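Local coordinates for cell surface protein (Faecalibacterium prausnitzii A2-165, PDB 4GT6) that is of unknown function but carries extracellular BspA-type leucine-rich repeats and probably binds other proteins at the cell surface, at residues R298-L302 / I318-T323. Sequence-based numbering, arbitrary orientation.
Sequences RITEL and IPEGIT. With NA (sodium ion), chain R.
I322 and T323 meet I299 and T300 where two successive coils of a BspA-type leucine-rich-repeat solenoid stack, a worked example of coil stacking, here through a backbone bond beside exposed threonines and through buried aliphatic side chains. The backbone link is the N-H of T323, which points almost straight at T300 O (2.8 Å, 173° at the hydrogen) yet arrives above the carbonyl plane, 37° out of it. Just beyond, 301-302 and 324-325 pair as short parallel strands. Two CA-H...O contacts reinforce the link: the CA of I322 faces T300 O, and the CA of T300 lies 3.5 Å from G321 O.

The apolar layer centres on the CD1 of I322. With CG1 set beside the backbone N (chi1 -66°), this side chain runs alongside that of I299, their CD1 atoms 3.7 Å apart, and the same methyl fits against E301 N and I299 O. L302 reaches it with CD2, lying at about a right angle, while its other methyl, CD1, touches I318 CD1 at 3.5 Å.

On the exposed side, a water bonded to T323 OG1 also reaches T300 OG1, weakly, and E301 OE1 accepts a hydrogen bond from Q324 NE2, at the start of strand 324-325.

A sodium ion sits beside the type II turn P319-I322, in which G321 takes a positive phi and passes close to the metal. E320 contributes its backbone O rather than its carboxylate, S297 O is a further ligand, and four waters complete the shell. The metal thus ties the coils together directly, through carbonyls of both, and indirectly, because two of its waters donate to I299 O, at 2.9 and 2.8 Å.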
loop_
_atom_site.group_PDB
_atom_site.type_symbol
_atom_site.label_atom_id
_atom_site.label_comp_id
_atom_site.label_asym_id
_atom_site.label_seq_id
_atom_site.Cartn_x
_atom_site.Cartn_y
_atom_site.Cartn_z
ATOM N N ARG A 298 17.571 23.598 4.290
ATOM C CA ARG A 298 18.533 22.488 4.363
ATOM C C ARG A 298 18.245 21.333 3.388
ATOM O O ARG A 298 19.016 20.369 3.335
ATOM C CB ARG A 298 18.655 21.973 5.810
ATOM C CG ARG A 298 19.353 23.031 6.704
ATOM C CD ARG A 298 19.488 22.630 8.161
ATOM N NE ARG A 298 20.385 21.492 8.363
ATOM C CZ ARG A 298 20.194 20.537 9.270
ATOM N NH1 ARG A 298 19.114 20.553 10.044
ATOM N NH2 ARG A 298 21.066 19.544 9.390
ATOM N N ILE A 299 17.210 21.453 2.562
ATOM C CA ILE A 299 16.989 20.418 1.547
ATOM C C ILE A 299 17.913 20.708 0.364
ATOM O O ILE A 299 18.192 21.878 0.098
ATOM C CB ILE A 299 15.507 20.286 1.136
ATOM C CG1 ILE A 299 14.936 21.627 0.646
ATOM C CG2 ILE A 299 14.684 19.712 2.319
ATOM C CD1 ILE A 299 13.646 21.461 -0.248
ATOM N N THR A 300 18.385 19.655 -0.342
ATOM C CA THR A 300 19.314 19.838 -1.466
ATOM C C THR A 300 18.804 19.161 -2.741
ATOM O O THR A 300 19.503 19.188 -3.761
ATOM C CB THR A 300 20.731 19.324 -1.105
ATOM O OG1 THR A 300 20.655 17.912 -0.890
ATOM C CG2 THR A 300 21.322 20.007 0.126
ATOM N N GLU A 301 17.586 18.578 -2.697
ATOM C CA GLU A 301 17.014 17.904 -3.859
ATOM C C GLU A 301 15.505 18.033 -3.877
ATOM O O GLU A 301 14.879 18.025 -2.814
ATOM C CB GLU A 301 17.415 16.417 -3.785
ATOM C CG GLU A 301 16.784 15.462 -4.781
ATOM C CD GLU A 301 17.118 14.023 -4.436
ATOM O OE1 GLU A 301 18.308 13.650 -4.563
ATOM O OE2 GLU A 301 16.210 13.288 -3.981
ATOM N N LEU A 302 14.926 18.163 -5.081
ATOM C CA LEU A 302 13.479 18.060 -5.301
ATOM C C LEU A 302 13.291 16.649 -5.879
ATOM O O LEU A 302 13.829 16.355 -6.957
ATOM C CB LEU A 302 12.922 19.176 -6.202
ATOM C CG LEU A 302 12.920 20.595 -5.598
ATOM C CD1 LEU A 302 12.021 21.479 -6.406
ATOM C CD2 LEU A 302 12.444 20.607 -4.149
ATOM N N ILE A 318 12.535 28.047 -5.941
ATOM C CA ILE A 318 13.353 26.894 -5.541
ATOM C C ILE A 318 14.509 27.450 -4.688
ATOM O O ILE A 318 15.188 28.380 -5.145
ATOM C CB ILE A 318 13.832 26.074 -6.773
ATOM C CG1 ILE A 318 12.660 25.545 -7.665
ATOM C CG2 ILE A 318 14.819 24.984 -6.401
ATOM C CD1 ILE A 318 11.483 24.932 -6.973
ATOM N N PRO A 319 14.715 26.947 -3.444
ATOM C CA PRO A 319 15.746 27.542 -2.583
ATOM C C PRO A 319 17.174 27.290 -3.058
ATOM O O PRO A 319 17.470 26.241 -3.630
ATOM C CB PRO A 319 15.506 26.872 -1.214
ATOM C CG PRO A 319 14.844 25.594 -1.520
ATOM C CD PRO A 319 13.987 25.864 -2.746
ATOM N N GLU A 320 18.058 28.244 -2.762
ATOM C CA GLU A 320 19.502 28.145 -2.987
ATOM C C GLU A 320 19.991 26.874 -2.283
ATOM O O GLU A 320 19.542 26.605 -1.169
ATOM C CB GLU A 320 20.187 29.397 -2.389
ATOM C CG GLU A 320 21.665 29.502 -2.727
ATOM C CD GLU A 320 21.929 29.514 -4.219
ATOM O OE1 GLU A 320 21.337 30.374 -4.908
ATOM O OE2 GLU A 320 22.650 28.613 -4.707
ATOM N N GLY A 321 20.836 26.077 -2.929
ATOM C CA GLY A 321 21.276 24.832 -2.300
ATOM C C GLY A 321 20.647 23.583 -2.896
ATOM O O GLY A 321 21.177 22.487 -2.720
ATOM N N ILE A 322 19.523 23.717 -3.627
ATOM C CA ILE A 322 18.970 22.567 -4.365
ATOM C C ILE A 322 19.951 22.271 -5.513
ATOM O O ILE A 322 20.307 23.187 -6.244
ATOM C CB ILE A 322 17.521 22.846 -4.878
ATOM C CG1 ILE A 322 16.526 22.992 -3.693
ATOM C CG2 ILE A 322 17.064 21.793 -5.926
ATOM C CD1 ILE A 322 16.256 21.762 -2.866
ATOM N N THR A 323 20.420 21.028 -5.646
ATOM C CA THR A 323 21.397 20.710 -6.702
ATOM C C THR A 323 20.747 19.950 -7.855
ATOM O O THR A 323 21.317 19.868 -8.943
ATOM C CB THR A 323 22.568 19.908 -6.127
ATOM O OG1 THR A 323 22.064 18.650 -5.668
ATOM C CG2 THR A 323 23.281 20.651 -5.008
HETATM NA NA NA R . 19.264 25.735 1.013
HETATM O O HOH W 1 20.391 23.594 0.697
HETATM O O HOH W 2 17.207 24.426 0.632
HETATM O O HOH W 3 22.831 17.618 -3.223
HETATM O O HOH W 4 21.409 26.783 1.571
HETATM O O HOH W 5 18.193 27.901 1.194
#